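Long-range contacts in alpha-catenin-like protein hmp-1 (Caenorhabditis elegans, PDB 5XA5), which binds beta-catenin, cadherin and actin filaments at cell junctions and is required for cell migration and shape changes during body enclosure and elongation: residues 27-32 and 133-138; 64-69 and 91-96; 75-80 and 146-151; 155-160 and 250-255. One frame throughout, in Å; residues are numbered along the deposited sequence. Where two conformers were deposited one is given.

Contact 1. Residues 27-32 and 133-138; sequences KQITQL and AVAKFL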
loop_
_atom_site.group_PDB
_atom_site.type_symbol
_atom_site.label_atom_id
_atom_site.label_comp_id
_atom_site.label_asym_id
_atom_site.label_seq_id
_atom_site.Cartn_x
_atom_site.Cartn_y
_atom_site.Cartn_z
ATOM N N LYS A 27 -4.115 11.328 2.456
ATOM C CA LYS A 27 -5.386 12.059 2.586
ATOM C C LYS A 27 -6.303 11.371 3.575
ATOM O O LYS A 27 -6.947 12.034 4.392
ATOM C CB LYS A 27 -6.087 12.184 1.235
ATOM C CG LYS A 27 -5.349 13.145 0.299
ATOM C CD LYS A 27 -6.215 13.611 -0.853
ATOM C CE LYS A 27 -6.730 12.450 -1.666
ATOM N NZ LYS A 27 -5.605 11.639 -2.215
ATOM N N GLN A 28 -6.340 10.040 3.519
ATOM C CA GLN A 28 -7.192 9.292 4.446
ATOM C C GLN A 28 -6.768 9.507 5.891
ATOM O O GLN A 28 -7.605 9.741 6.757
ATOM C CB GLN A 28 -7.156 7.793 4.121
ATOM C CG GLN A 28 -7.939 7.406 2.883
ATOM C CD GLN A 28 -7.898 5.909 2.626
ATOM O OE1 GLN A 28 -8.670 5.144 3.204
ATOM N NE2 GLN A 28 -6.987 5.483 1.753
ATOM N N ILE A 29 -5.474 9.402 6.172
ATOM C CA ILE A 29 -5.025 9.544 7.552
ATOM C C ILE A 29 -5.152 10.999 8.002
ATOM O O ILE A 29 -5.409 11.257 9.169
ATOM C CB ILE A 29 -3.564 9.027 7.775
ATOM C CG1 ILE A 29 -2.526 9.878 7.043
ATOM C CG2 ILE A 29 -3.433 7.554 7.375
ATOM C CD1 ILE A 29 -1.101 9.407 7.269
ATOM N N THR A 30 -5.023 11.947 7.077
ATOM C CA THR A 30 -5.197 13.347 7.461
ATOM C C THR A 30 -6.637 13.573 7.910
ATOM O O THR A 30 -6.890 14.275 8.899
ATOM C CB THR A 30 -4.815 14.270 6.302
ATOM O OG1 THR A 30 -3.438 14.043 5.987
ATOM C CG2 THR A 30 -4.993 15.719 6.670
ATOM N N GLN A 31 -7.579 12.955 7.206
ATOM C CA GLN A 31 -8.989 13.028 7.610
ATOM C C GLN A 31 -9.188 12.411 8.979
ATOM O O GLN A 31 -9.823 12.995 9.855
ATOM C CB GLN A 31 -9.889 12.304 6.613
ATOM C CG GLN A 31 -10.030 12.951 5.256
ATOM C CD GLN A 31 -10.682 12.019 4.256
ATOM O OE1 GLN A 31 -11.637 11.314 4.585
ATOM N NE2 GLN A 31 -10.182 12.019 3.023
ATOM N N LEU A 32 -8.649 11.210 9.147
ATOM C CA LEU A 32 -8.833 10.468 10.396
ATOM C C LEU A 32 -8.378 11.301 11.590
ATOM O O LEU A 32 -9.150 11.538 12.529
ATOM C CB LEU A 32 -8.076 9.138 10.343
ATOM C CG LEU A 32 -8.639 8.141 9.325
ATOM C CD1 LEU A 32 -7.647 7.011 9.035
ATOM C CD2 LEU A 32 -10.004 7.576 9.812
ATOM N N ALA A 133 -5.004 3.925 15.229
ATOM C CA ALA A 133 -4.683 2.528 14.938
ATOM C C ALA A 133 -5.112 2.174 13.516
ATOM O O ALA A 133 -4.455 1.383 12.836
ATOM C CB ALA A 133 -5.341 1.600 15.945
ATOM N N VAL A 134 -6.207 2.773 13.059
ATOM C CA VAL A 134 -6.632 2.601 11.673
ATOM C C VAL A 134 -5.594 3.211 10.739
ATOM O O VAL A 134 -5.216 2.596 9.745
ATOM C CB VAL A 134 -8.023 3.235 11.421
ATOM C CG1 VAL A 134 -8.347 3.242 9.938
ATOM C CG2 VAL A 134 -9.068 2.470 12.213
ATOM N N ALA A 135 -5.112 4.400 11.087
ATOM C CA ALA A 135 -4.105 5.079 10.271
ATOM C C ALA A 135 -2.807 4.273 10.191
ATOM O O ALA A 135 -2.213 4.159 9.114
ATOM C CB ALA A 135 -3.833 6.475 10.820
ATOM N N LYS A 136 -2.373 3.707 11.320
ATOM C CA LYS A 136 -1.149 2.902 11.332
ATOM C C LYS A 136 -1.321 1.652 10.475
ATOM O O LYS A 136 -0.380 1.225 9.796
ATOM C CB LYS A 136 -0.749 2.529 12.766
ATOM C CG LYS A 136 -0.005 3.648 13.477
ATOM C CD LYS A 136 0.244 3.357 14.947
ATOM C CE LYS A 136 0.937 4.539 15.607
ATOM N NZ LYS A 136 1.166 4.322 17.061
ATOM N N PHE A 137 -2.523 1.080 10.480
ATOM C CA PHE A 137 -2.801 -0.081 9.639
ATOM C C PHE A 137 -2.674 0.275 8.161
ATOM O O PHE A 137 -2.108 -0.485 7.383
ATOM C CB PHE A 137 -4.196 -0.669 9.906
ATOM C CG PHE A 137 -4.522 -1.843 9.017
ATOM C CD1 PHE A 137 -4.079 -3.106 9.348
ATOM C CD2 PHE A 137 -5.267 -1.688 7.857
ATOM C CE1 PHE A 137 -4.357 -4.194 8.541
ATOM C CE2 PHE A 137 -5.555 -2.785 7.044
ATOM C CZ PHE A 137 -5.091 -4.033 7.391
ATOM N N LEU A 138 -3.199 1.430 7.775
ATOM C CA LEU A 138 -3.139 1.833 6.381
ATOM C C LEU A 138 -1.705 2.086 5.948
ATOM O O LEU A 138 -1.359 1.810 4.806
ATOM C CB LEU A 138 -3.982 3.083 6.123
ATOM C CG LEU A 138 -5.483 2.914 6.375
ATOM C CD1 LEU A 138 -6.188 4.223 6.133
ATOM C CD2 LEU A 138 -6.036 1.841 5.458
#
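The carboxamide of Q28 is the one flat group that touches across this contact: its OE1 comes to L138 CD1 at 3.9 Å, the glutamine chain lying nearly square to the leucine. That approach is plain van der Waals contact; the other end of the amide, NE2, has a weak hydrogen bond to N24 OD1, one turn back on its own helix. Everything else here is aliphatic. The helical segments 27-32 and 133-138 run antiparallel, at 171°, with their axes 9.6 Å apart. The small A135 suits the point of nearest backbone approach, where its CA lies 5.3 Å from that of I29. In the I29 conformer described here, one of two modelled, CG2 rests on A135 CB at 3.6 Å. One turn further along, L32 leans across with CG anti to its own carbonyl carbon (chi1 -67°), which points the branched end at the facing helix, where CD1 meets V134 CG1 at 3.9 Å. The same methyl lies 4.2 Å from A135 CB and 4.3 Å from L138 CD1, so one methyl of L32 touches three residues of the facing helix. Branched apolar side chains are apt for such a buried seam, since each offers methyls in more than one direction. Q28, L32, V134 and L138 also pack against the chain of another protein, consistent with the beta-catenin binding of this family. Helix 23-36 thus lies along helix 117-165, whose V134 in turn meets V96 of helix 83-112.

Contact 2. Residues 64-69 and 91-96; sequences NFLQTG and EALGAV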
loop_
_atom_site.group_PDB
_atom_site.type_symbol
_atom_site.label_atom_id
_atom_site.label_comp_id
_atom_site.label_asym_id
_atom_site.label_seq_id
_atom_site.Cartn_x
_atom_site.Cartn_y
_atom_site.Cartn_z
ATOM N N ASN A 64 -16.957 -4.635 10.239
ATOM C CA ASN A 64 -16.804 -4.686 8.794
ATOM C C ASN A 64 -15.371 -4.363 8.387
ATOM O O ASN A 64 -14.855 -4.928 7.421
ATOM C CB ASN A 64 -17.780 -3.733 8.103
ATOM C CG ASN A 64 -17.760 -3.883 6.596
ATOM O OD1 ASN A 64 -17.139 -3.089 5.892
ATOM N ND2 ASN A 64 -18.417 -4.925 6.095
ATOM N N PHE A 65 -14.735 -3.457 9.126
ATOM C CA PHE A 65 -13.336 -3.122 8.884
ATOM C C PHE A 65 -12.470 -4.368 9.106
ATOM O O PHE A 65 -11.574 -4.677 8.312
ATOM C CB PHE A 65 -12.886 -1.967 9.796
ATOM C CG PHE A 65 -11.520 -1.422 9.463
ATOM C CD1 PHE A 65 -11.385 -0.316 8.642
ATOM C CD2 PHE A 65 -10.378 -2.019 9.971
ATOM C CE1 PHE A 65 -10.129 0.189 8.330
ATOM C CE2 PHE A 65 -9.114 -1.533 9.649
ATOM C CZ PHE A 65 -8.990 -0.425 8.832
ATOM N N LEU A 66 -12.748 -5.093 10.185
ATOM C CA LEU A 66 -11.977 -6.283 10.499
ATOM C C LEU A 66 -12.191 -7.369 9.450
ATOM O O LEU A 66 -11.251 -8.073 9.090
ATOM C CB LEU A 66 -12.341 -6.808 11.892
ATOM C CG LEU A 66 -12.058 -5.823 13.028
ATOM C CD1 LEU A 66 -12.405 -6.437 14.369
ATOM C CD2 LEU A 66 -10.601 -5.374 13.013
ATOM N N GLN A 67 -13.418 -7.490 8.949
ATOM C CA GLN A 67 -13.735 -8.523 7.970
ATOM C C GLN A 67 -13.062 -8.233 6.635
ATOM O O GLN A 67 -12.439 -9.112 6.041
ATOM C CB GLN A 67 -15.250 -8.652 7.780
ATOM C CG GLN A 67 -15.969 -9.277 8.956
ATOM C CD GLN A 67 -17.473 -9.121 8.860
ATOM O OE1 GLN A 67 -18.005 -8.759 7.809
ATOM N NE2 GLN A 67 -18.170 -9.404 9.956
ATOM N N THR A 68 -13.185 -6.998 6.167
ATOM C CA THR A 68 -12.588 -6.585 4.906
ATOM C C THR A 68 -11.063 -6.641 4.999
ATOM O O THR A 68 -10.367 -7.088 4.068
ATOM C CB THR A 68 -13.066 -5.172 4.529
ATOM O OG1 THR A 68 -14.482 -5.202 4.323
ATOM C CG2 THR A 68 -12.371 -4.682 3.261
ATOM N N GLY A 69 -10.540 -6.186 6.137
ATOM C CA GLY A 69 -9.109 -6.233 6.394
ATOM C C GLY A 69 -8.558 -7.649 6.320
ATOM O O GLY A 69 -7.515 -7.878 5.708
ATOM N N GLU A 91 -1.152 -8.185 13.212
ATOM C CA GLU A 91 -0.893 -7.461 14.453
ATOM C C GLU A 91 -1.526 -6.070 14.428
ATOM O O GLU A 91 -2.146 -5.635 15.397
ATOM C CB GLU A 91 0.611 -7.334 14.688
ATOM C CG GLU A 91 0.995 -6.857 16.077
ATOM C CD GLU A 91 2.498 -6.749 16.258
ATOM O OE1 GLU A 91 3.227 -6.833 15.247
ATOM O OE2 GLU A 91 2.950 -6.582 17.412
ATOM N N ALA A 92 -1.353 -5.372 13.314
ATOM C CA ALA A 92 -1.896 -4.023 13.176
ATOM C C ALA A 92 -3.413 -4.042 13.127
ATOM O O ALA A 92 -4.069 -3.145 13.654
ATOM C CB ALA A 92 -1.340 -3.348 11.931
ATOM N N LEU A 93 -3.971 -5.057 12.479
ATOM C CA LEU A 93 -5.421 -5.204 12.436
ATOM C C LEU A 93 -5.952 -5.509 13.833
ATOM O O LEU A 93 -7.043 -5.072 14.201
ATOM C CB LEU A 93 -5.831 -6.307 11.459
ATOM C CG LEU A 93 -7.299 -6.321 11.029
ATOM C CD1 LEU A 93 -7.694 -4.985 10.388
ATOM C CD2 LEU A 93 -7.573 -7.478 10.086
ATOM N N GLY A 94 -5.175 -6.269 14.602
ATOM C CA GLY A 94 -5.536 -6.591 15.969
ATOM C C GLY A 94 -5.605 -5.349 16.835
ATOM O O GLY A 94 -6.428 -5.255 17.736
ATOM N N ALA A 95 -4.743 -4.379 16.550
ATOM C CA ALA A 95 -4.753 -3.131 17.306
ATOM C C ALA A 95 -6.032 -2.343 17.027
ATOM O O ALA A 95 -6.536 -1.639 17.905
ATOM C CB ALA A 95 -3.523 -2.297 16.980
ATOM N N VAL A 96 -6.563 -2.466 15.810
ATOM C CA VAL A 96 -7.853 -1.864 15.482
ATOM C C VAL A 96 -8.980 -2.567 16.243
ATOM O O VAL A 96 -9.867 -1.915 16.798
ATOM C CB VAL A 96 -8.134 -1.901 13.959
ATOM C CG1 VAL A 96 -9.531 -1.386 13.650
ATOM C CG2 VAL A 96 -7.106 -1.056 13.216
#
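In the helical hairpin formed by the consecutive helices 51-74 and 83-112, L93 packs among F65, L66 and G69. The two segments point in opposite directions, 169° between them, their axes 10.3 Å apart. With CG anti to the backbone N (chi1 -164°), L93 reaches straight into the opposite helix and splits its two methyls: CD1 meets F65 CE2 at 3.8 Å and L66 CD2 at 3.9 Å, while CD2 lies over backbone, 3.9 Å from G69 C. Glycine suits that spot because a CB in standard position on G69 would sit only 2.9 Å from L93 CD1. The F65 ring is shared, for V96 CG1 approaches its CD2 at 3.8 Å, the valine roughly perpendicular to the phenylalanine. L66 starts off alongside the interface, yet its CD2 turns in and comes within 3.8 Å of L93 O. With an alanine in place of L93, both methyl branches are gone, and a gap would probably open between the F65 ring, L66 and the G69 backbone, leaving V96 as the ring's remaining neighbour from segment 91-96. The branched ends of L93 and V96 can both meet the flat ring of F65, and leucine at the partly exposed L66 still turns a methyl inward. A further helix, 117-165, lies against the hairpin: its V134 touches F65, and its F137 touches A92 and L93.

Contact 3. Residues 75-80 and 146-151; sequences KCPIAN and VKVIVD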
loop_
_atom_site.group_PDB
_atom_site.type_symbol
_atom_site.label_atom_id
_atom_site.label_comp_id
_atom_site.label_asym_id
_atom_site.label_seq_id
_atom_site.Cartn_x
_atom_site.Cartn_y
_atom_site.Cartn_z
ATOM N N LYS A 75 -5.670 -12.202 0.512
ATOM C CA LYS A 75 -5.524 -12.172 -0.936
ATOM C C LYS A 75 -4.200 -11.546 -1.368
ATOM O O LYS A 75 -3.886 -11.518 -2.561
ATOM C CB LYS A 75 -6.684 -11.408 -1.577
ATOM C CG LYS A 75 -7.698 -12.300 -2.269
ATOM C CD LYS A 75 -8.509 -11.533 -3.306
ATOM C CE LYS A 75 -9.745 -12.319 -3.728
ATOM N NZ LYS A 75 -9.595 -13.782 -3.494
ATOM N N CYS A 76 -3.428 -11.052 -0.402
ATOM C CA CYS A 76 -2.175 -10.369 -0.714
ATOM C C CYS A 76 -1.216 -11.326 -1.395
ATOM O O CYS A 76 -0.894 -12.375 -0.843
ATOM C CB CYS A 76 -1.526 -9.790 0.540
ATOM S SG CYS A 76 0.106 -9.052 0.221
ATOM N N PRO A 77 -0.757 -10.964 -2.601
ATOM C CA PRO A 77 0.033 -11.894 -3.420
ATOM C C PRO A 77 1.365 -12.344 -2.812
ATOM O O PRO A 77 1.934 -13.303 -3.316
ATOM C CB PRO A 77 0.267 -11.104 -4.715
ATOM C CG PRO A 77 0.047 -9.692 -4.356
ATOM C CD PRO A 77 -0.999 -9.688 -3.292
ATOM N N ILE A 78 1.860 -11.707 -1.758
ATOM C CA ILE A 78 3.085 -12.216 -1.141
ATOM C C ILE A 78 2.833 -12.940 0.189
ATOM O O ILE A 78 3.720 -13.019 1.035
ATOM C CB ILE A 78 4.131 -11.089 -0.926
ATOM C CG1 ILE A 78 3.607 -10.006 0.016
ATOM C CG2 ILE A 78 4.610 -10.506 -2.273
ATOM C CD1 ILE A 78 4.639 -8.948 0.335
ATOM N N ALA A 79 1.620 -13.476 0.344
ATOM C CA ALA A 79 1.195 -14.203 1.547
ATOM C C ALA A 79 2.157 -15.336 1.879
ATOM O O ALA A 79 2.550 -15.510 3.042
ATOM C CB ALA A 79 -0.222 -14.737 1.364
ATOM N N ASN A 80 2.520 -16.078 0.838
ATOM C CA ASN A 80 3.508 -17.127 0.910
ATOM C C ASN A 80 4.904 -16.615 1.220
ATOM O O ASN A 80 5.561 -17.070 2.158
ATOM C CB ASN A 80 3.558 -17.903 -0.438
ATOM C CG ASN A 80 3.665 -16.980 -1.656
ATOM O OD1 ASN A 80 3.027 -15.889 -1.712
ATOM N ND2 ASN A 80 4.461 -17.423 -2.653
ATOM N N VAL A 146 3.797 -2.020 -1.461
ATOM C CA VAL A 146 5.051 -1.695 -2.136
ATOM C C VAL A 146 5.893 -2.964 -2.294
ATOM O O VAL A 146 6.520 -3.166 -3.338
ATOM C CB VAL A 146 5.846 -0.618 -1.369
ATOM C CG1 VAL A 146 7.316 -0.595 -1.823
ATOM C CG2 VAL A 146 5.193 0.733 -1.561
ATOM N N LYS A 147 5.885 -3.824 -1.274
ATOM C CA LYS A 147 6.653 -5.070 -1.329
ATOM C C LYS A 147 6.185 -5.944 -2.477
ATOM O O LYS A 147 6.975 -6.675 -3.085
ATOM C CB LYS A 147 6.544 -5.842 -0.012
ATOM C CG LYS A 147 7.493 -5.356 1.063
ATOM C CD LYS A 147 7.540 -6.315 2.241
ATOM C CE LYS A 147 8.716 -5.987 3.155
ATOM N NZ LYS A 147 8.736 -6.845 4.369
ATOM N N VAL A 148 4.891 -5.886 -2.763
ATOM C CA VAL A 148 4.347 -6.602 -3.911
ATOM C C VAL A 148 4.937 -6.084 -5.225
ATOM O O VAL A 148 5.276 -6.876 -6.110
ATOM C CB VAL A 148 2.816 -6.516 -3.926
ATOM C CG1 VAL A 148 2.240 -7.044 -5.231
ATOM C CG2 VAL A 148 2.248 -7.289 -2.745
ATOM N N ILE A 149 5.094 -4.769 -5.355
ATOM C CA ILE A 149 5.701 -4.212 -6.549
ATOM C C ILE A 149 7.157 -4.655 -6.639
ATOM O O ILE A 149 7.630 -5.035 -7.713
ATOM C CB ILE A 149 5.633 -2.687 -6.570
ATOM C CG1 ILE A 149 4.187 -2.243 -6.411
ATOM C CG2 ILE A 149 6.174 -2.167 -7.892
ATOM C CD1 ILE A 149 4.009 -0.754 -6.457
ATOM N N VAL A 150 7.857 -4.606 -5.510
ATOM C CA VAL A 150 9.275 -5.000 -5.486
ATOM C C VAL A 150 9.427 -6.465 -5.892
ATOM O O VAL A 150 10.388 -6.837 -6.585
ATOM C CB VAL A 150 9.903 -4.739 -4.090
ATOM C CG1 VAL A 150 11.283 -5.361 -3.991
ATOM C CG2 VAL A 150 9.969 -3.229 -3.823
ATOM N N ASP A 151 8.473 -7.297 -5.490
ATOM C CA ASP A 151 8.486 -8.714 -5.862
ATOM C C ASP A 151 8.379 -8.867 -7.385
ATOM O O ASP A 151 9.022 -9.746 -7.983
ATOM C CB ASP A 151 7.341 -9.450 -5.149
ATOM C CG ASP A 151 7.436 -10.955 -5.280
ATOM O OD1 ASP A 151 6.709 -11.528 -6.120
ATOM O OD2 ASP A 151 8.229 -11.567 -4.532
#
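This is a loop-on-helix contact: P77 and I78, in the turn that joins helix 51-74 to helix 83-112, pack on V148 in the second half of the long helix 117-165. The loop is shaped by a type I beta turn from C76 to A79, closed by the backbone bond from A79 N to C76 O (3.0 Å). Proline is at home as the second residue of such a turn, its ring holding phi near the required value. From there the ring corner CG is set against both branches of V148, 3.5 Å from CG1 and 3.6 Å from CG2, the proline standing across the valine. I78, buried like C76, spreads over three residues. Its CG1 stands between the backbone N and the carbonyl carbon (chi1 62°), sending CD1 to K147 CB at 3.7 Å, while CG2 turns to V148 CG2 at 4.0 Å and D151 CB at 4.1 Å. I78 and D151 lie alongside each other pointing opposite ways, and it is the aliphatic part of the aspartate that is met. K147 likewise gives only its CB to the loop; its extended chain leads away to a salt bridge between NZ and D82, which suits a lysine whose stem packs while its charge stays at the surface. C76 completes the patch with SG 4.1 Å from V148 CG2. One turn earlier on the same long helix, I144 also touches C76 and I78. Elsewhere on its surface this helix meets helices 169-196 and 234-258, through V146 and I149 against both and V150 against the latter.

Contact 4. Residues 155-160 and 250-255; sequences EVRETA and ALNALE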
loop_
_atom_site.group_PDB
_atom_site.type_symbol
_atom_site.label_atom_id
_atom_site.label_comp_id
_atom_site.label_asym_id
_atom_site.label_seq_id
_atom_site.Cartn_x
_atom_site.Cartn_y
_atom_site.Cartn_z
ATOM N N GLU A 155 11.007 -10.484 -10.137
ATOM C CA GLU A 155 10.619 -11.470 -11.138
ATOM C C GLU A 155 11.202 -11.074 -12.494
ATOM O O GLU A 155 11.746 -11.917 -13.204
ATOM C CB GLU A 155 9.085 -11.571 -11.216
ATOM C CG GLU A 155 8.575 -12.631 -12.176
ATOM C CD GLU A 155 7.061 -12.591 -12.313
ATOM O OE1 GLU A 155 6.520 -11.496 -12.565
ATOM O OE2 GLU A 155 6.415 -13.648 -12.160
ATOM N N VAL A 156 11.084 -9.794 -12.842
ATOM C CA VAL A 156 11.679 -9.276 -14.085
ATOM C C VAL A 156 13.192 -9.483 -14.047
ATOM O O VAL A 156 13.811 -9.921 -15.018
ATOM C CB VAL A 156 11.352 -7.797 -14.291
ATOM C CG1 VAL A 156 12.173 -7.193 -15.422
ATOM C CG2 VAL A 156 9.870 -7.656 -14.584
ATOM N N ARG A 157 13.801 -9.195 -12.902
ATOM C CA ARG A 157 15.249 -9.355 -12.773
ATOM C C ARG A 157 15.690 -10.795 -13.036
ATOM O O ARG A 157 16.690 -11.029 -13.711
ATOM C CB ARG A 157 15.693 -8.904 -11.376
ATOM C CG ARG A 157 17.176 -9.004 -11.094
ATOM C CD ARG A 157 17.441 -8.665 -9.628
ATOM N NE ARG A 157 17.362 -7.217 -9.390
ATOM C CZ ARG A 157 16.480 -6.605 -8.609
ATOM N NH1 ARG A 157 15.551 -7.290 -7.944
ATOM N NH2 ARG A 157 16.537 -5.289 -8.493
ATOM N N GLU A 158 14.939 -11.764 -12.513
ATOM C CA GLU A 158 15.309 -13.168 -12.687
ATOM C C GLU A 158 15.099 -13.648 -14.118
ATOM O O GLU A 158 15.911 -14.407 -14.665
ATOM C CB GLU A 158 14.522 -14.042 -11.699
ATOM C CG GLU A 158 14.695 -15.537 -11.911
ATOM C CD GLU A 158 16.166 -16.015 -11.807
ATOM O OE1 GLU A 158 16.965 -15.319 -11.140
ATOM O OE2 GLU A 158 16.510 -17.096 -12.341
ATOM N N THR A 159 14.003 -13.230 -14.730
ATOM C CA THR A 159 13.793 -13.582 -16.123
ATOM C C THR A 159 14.901 -13.011 -17.002
ATOM O O THR A 159 15.425 -13.717 -17.869
ATOM C CB THR A 159 12.407 -13.108 -16.598
ATOM O OG1 THR A 159 11.406 -13.701 -15.760
ATOM C CG2 THR A 159 12.168 -13.541 -18.045
ATOM N N ALA A 160 15.287 -11.758 -16.757
ATOM C CA ALA A 160 16.404 -11.155 -17.494
ATOM C C ALA A 160 17.698 -11.901 -17.236
ATOM O O ALA A 160 18.522 -12.070 -18.145
ATOM C CB ALA A 160 16.568 -9.702 -17.128
ATOM N N ALA A 250 18.673 -0.095 -13.905
ATOM C CA ALA A 250 17.284 0.357 -13.933
ATOM C C ALA A 250 16.434 -0.379 -12.900
ATOM O O ALA A 250 15.594 0.222 -12.224
ATOM C CB ALA A 250 16.682 0.172 -15.317
ATOM N N LEU A 251 16.630 -1.690 -12.808
ATOM C CA LEU A 251 15.839 -2.492 -11.869
ATOM C C LEU A 251 16.194 -2.104 -10.442
ATOM O O LEU A 251 15.299 -1.930 -9.613
ATOM C CB LEU A 251 16.075 -3.982 -12.091
ATOM C CG LEU A 251 15.561 -4.481 -13.445
ATOM C CD1 LEU A 251 16.171 -5.833 -13.764
ATOM C CD2 LEU A 251 14.047 -4.556 -13.469
ATOM N N ASN A 252 17.488 -1.955 -10.160
ATOM C CA ASN A 252 17.911 -1.488 -8.842
ATOM C C ASN A 252 17.357 -0.105 -8.529
ATOM O O ASN A 252 17.010 0.188 -7.385
ATOM C CB ASN A 252 19.435 -1.467 -8.731
ATOM C CG ASN A 252 20.025 -2.846 -8.791
ATOM O OD1 ASN A 252 19.310 -3.838 -8.683
ATOM N ND2 ASN A 252 21.338 -2.923 -8.962
ATOM N N ALA A 253 17.292 0.748 -9.546
ATOM C CA ALA A 253 16.736 2.090 -9.360
ATOM C C ALA A 253 15.250 2.050 -8.991
ATOM O O ALA A 253 14.810 2.777 -8.087
ATOM C CB ALA A 253 16.966 2.927 -10.613
ATOM N N LEU A 254 14.474 1.206 -9.674
ATOM C CA LEU A 254 13.064 1.042 -9.330
ATOM C C LEU A 254 12.917 0.604 -7.885
ATOM O O LEU A 254 12.123 1.163 -7.132
ATOM C CB LEU A 254 12.377 0.020 -10.243
ATOM C CG LEU A 254 12.096 0.419 -11.694
ATOM C CD1 LEU A 254 11.667 -0.790 -12.526
ATOM C CD2 LEU A 254 11.038 1.481 -11.785
ATOM N N GLU A 255 13.673 -0.416 -7.496
ATOM C CA GLU A 255 13.582 -0.924 -6.130
ATOM C C GLU A 255 13.996 0.131 -5.104
ATOM O O GLU A 255 13.320 0.306 -4.095
ATOM C CB GLU A 255 14.456 -2.174 -5.970
ATOM C CG GLU A 255 14.341 -2.839 -4.600
ATOM C CD GLU A 255 14.987 -4.220 -4.557
ATOM O OE1 GLU A 255 15.655 -4.606 -5.543
ATOM O OE2 GLU A 255 14.827 -4.921 -3.533
HETATM O O HOH W 1 19.256 -5.653 -11.022
#
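R157 starts at CB, which lies 3.9 Å from L251 CD1. CG stands anti to the backbone N, and a bend at chi3 (-76°) turns the head toward the facing helix. There NE gives its hydrogen to a water at 2.9 Å, at the edge and in the guanidinium plane; the water donates onward to N252 OD1. NH2 also donates to N252 OD1, at 3.1 Å; the bond lies in the amide carbonyl plane but is tilted 27° out of the guanidinium plane. A second, weak bond from NH2 to E255 OE1, at 3.2 Å, forms part of a salt bridge. NH1 makes a salt bridge to D154, its stronger partner, on the same helix. Arginine suits this partly exposed place: its stem packs on L251 while its N-H groups serve an amide, a water and two carboxylates. A leucine here would probably leave D154 and E255 without the charge that faces them, and would take the NH2 donor from N252 OD1 and the NE donor from the water. Deeper between the antiparallel helices (168°), V156 CG1 packs on L251 CD2 at 3.8 Å. Helix 169-196 lies against V156 through L179, and helix 200-229 meets L251 through L213.

In the fold
Helix 117-165 connects the four contacts: contacts 1, 3 and 4 use it in that order along its length, and contact 2 touches contact 1 through side chains of this same helix. Contacts 1 and 4 sit on opposite sides of the chain's centre, their centres about 31 Å apart, with contact 3 between, its centre about 21 Å from that of contact 1 and about 15 Å from that of contact 4. Contact 2 is nested inside the loop closed by contact 1, contact 3 interleaves with both, and contact 4 follows. One continuous helix therefore links the helices at the two ends of this elongated, all-helical N-terminal vinculin-family part of the protein.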